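Side-chain contact in peptide synthetase NRPS type II-PCP (PDB 4NEO), which is probably a free-standing peptidyl carrier protein of nonribosomal peptide synthetase systems, with a phosphopantetheine attachment domain: residues R15-E18 against R19-A23. Numbering follows the deposited sequence. Where two conformers were deposited one is given.
Sequences RALE and RDIAA
Leu17 O accepts the backbone N-H of Ile21 at 2.9 Å. Glu18 O takes Ala22 N and Arg15 O takes Arg19 N in the same way. The Asp20 N to Ala16 O bond, by contrast, is weak at 3.3 Å, and Ala16 O is also approached by the side chain of Arg19. Alongside this last bond, in the conformer given, the Arg19 chain bends sharply at chi3 (-15°) and doubles back, laying one guanidinium face over Ala16. Its NH1 comes within 3.2 Å of Ala16 O, but the carbonyl lies beneath the face and the angle is too poor for a hydrogen bond. NH1 points instead along the guanidinium plane to Asp20 OD1, 3.4 Å off, a straight but weak bond within a salt bridge.

On the inner side, Leu17 turns CG anti to its own N (chi1 178°), which carries the side chain beside Ile21. There Leu17 CG sits 3.8 Å from Ile21 CD1, the two chains crossing at a slant. This pair packs on helix 54-61, Leu17 against Leu60 and Val61, Ile21 against Val57. Glu18 reaches back to a salt bridge with Arg14 while lying against helix 76-86. The arrangement is that of an amphipathic first helix in the carrier-protein helical bundle: i to i+4 backbone bonds, an apolar flank facing the bundle, with Arg15 and Arg19 on the exposed side.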
loop_
_atom_site.group_PDB
_atom_site.type_symbol
_atom_site.label_atom_id
_atom_site.label_comp_id
_atom_site.label_asym_id
_atom_site.label_seq_id
_atom_site.Cartn_x
_atom_site.Cartn_y
_atom_site.Cartn_z
ATOM N N ARG A 15 -1.951 5.843 9.562
ATOM C CA ARG A 15 -3.272 5.865 8.892
ATOM C C ARG A 15 -3.295 6.799 7.691
ATOM O O ARG A 15 -3.923 6.467 6.700
ATOM C CB ARG A 15 -4.412 6.265 9.835
ATOM C CG ARG A 15 -4.783 5.100 10.713
ATOM C CD ARG A 15 -5.741 5.532 11.808
ATOM N NE ARG A 15 -6.194 4.398 12.599
ATOM C CZ ARG A 15 -6.935 4.502 13.703
ATOM N NH1 ARG A 15 -7.303 3.400 14.364
ATOM N NH2 ARG A 15 -7.301 5.700 14.162
ATOM N N ALA A 16 -2.562 7.903 7.744
ATOM C CA ALA A 16 -2.494 8.791 6.597
ATOM C C ALA A 16 -1.832 8.104 5.435
ATOM O O ALA A 16 -2.322 8.206 4.299
ATOM C CB ALA A 16 -1.761 10.080 6.926
ATOM N N LEU A 17 -0.758 7.366 5.682
ATOM C CA LEU A 17 -0.133 6.630 4.588
ATOM C C LEU A 17 -1.062 5.547 4.040
ATOM O O LEU A 17 -1.165 5.339 2.830
ATOM C CB LEU A 17 1.198 6.014 5.040
ATOM C CG LEU A 17 1.921 5.163 3.974
ATOM C CD1 LEU A 17 2.291 5.967 2.747
ATOM C CD2 LEU A 17 3.194 4.611 4.609
ATOM N N GLU A 18 -1.708 4.832 4.940
ATOM C CA GLU A 18 -2.608 3.771 4.561
ATOM C C GLU A 18 -3.745 4.257 3.641
ATOM O O GLU A 18 -4.077 3.568 2.691
ATOM C CB GLU A 18 -3.221 3.107 5.795
ATOM C CG GLU A 18 -4.057 1.880 5.509
ATOM C CD GLU A 18 -4.705 1.336 6.785
ATOM O OE1 GLU A 18 -4.121 0.487 7.434
ATOM O OE2 GLU A 18 -5.764 1.788 7.178
ATOM N N ARG A 19 -4.324 5.408 3.965
ATOM C CA ARG A 19 -5.349 6.057 3.151
ATOM C C ARG A 19 -4.838 6.236 1.723
ATOM O O ARG A 19 -5.499 5.863 0.754
ATOM C CB ARG A 19 -5.629 7.450 3.715
ATOM C CG ARG A 19 -6.945 7.746 4.424
ATOM C CD ARG A 19 -7.188 9.261 4.158
ATOM N NE ARG A 19 -5.919 9.834 3.676
ATOM C CZ ARG A 19 -5.134 10.635 4.376
ATOM N NH1 ARG A 19 -3.958 10.952 3.904
ATOM N NH2 ARG A 19 -5.509 11.045 5.559
ATOM N N ASP A 20 -3.658 6.828 1.598
ATOM C CA ASP A 20 -3.086 7.095 0.278
ATOM C C ASP A 20 -2.755 5.823 -0.486
ATOM O O ASP A 20 -2.945 5.757 -1.688
ATOM C CB ASP A 20 -1.836 7.986 0.361
ATOM C CG ASP A 20 -2.156 9.486 0.694
ATOM O OD1 ASP A 20 -3.326 9.917 0.723
ATOM O OD2 ASP A 20 -1.184 10.230 0.920
ATOM N N ILE A 21 -2.181 4.817 0.184
ATOM C CA ILE A 21 -1.891 3.569 -0.508
ATOM C C ILE A 21 -3.216 2.908 -0.968
ATOM O O ILE A 21 -3.309 2.449 -2.112
ATOM C CB ILE A 21 -1.036 2.614 0.367
ATOM C CG1 ILE A 21 0.349 3.224 0.534
ATOM C CG2 ILE A 21 -0.953 1.229 -0.234
ATOM C CD1 ILE A 21 1.280 2.419 1.451
ATOM N N ALA A 22 -4.251 2.919 -0.128
ATOM C CA ALA A 22 -5.515 2.327 -0.526
ATOM C C ALA A 22 -6.044 3.011 -1.801
ATOM O O ALA A 22 -6.548 2.339 -2.686
ATOM C CB ALA A 22 -6.534 2.408 0.591
ATOM N N ALA A 23 -5.920 4.339 -1.894
ATOM C CA ALA A 23 -6.408 5.045 -3.065
ATOM C C ALA A 23 -5.634 4.633 -4.307
ATOM O O ALA A 23 -6.227 4.493 -5.371
ATOM C CB ALA A 23 -6.300 6.545 -2.859
#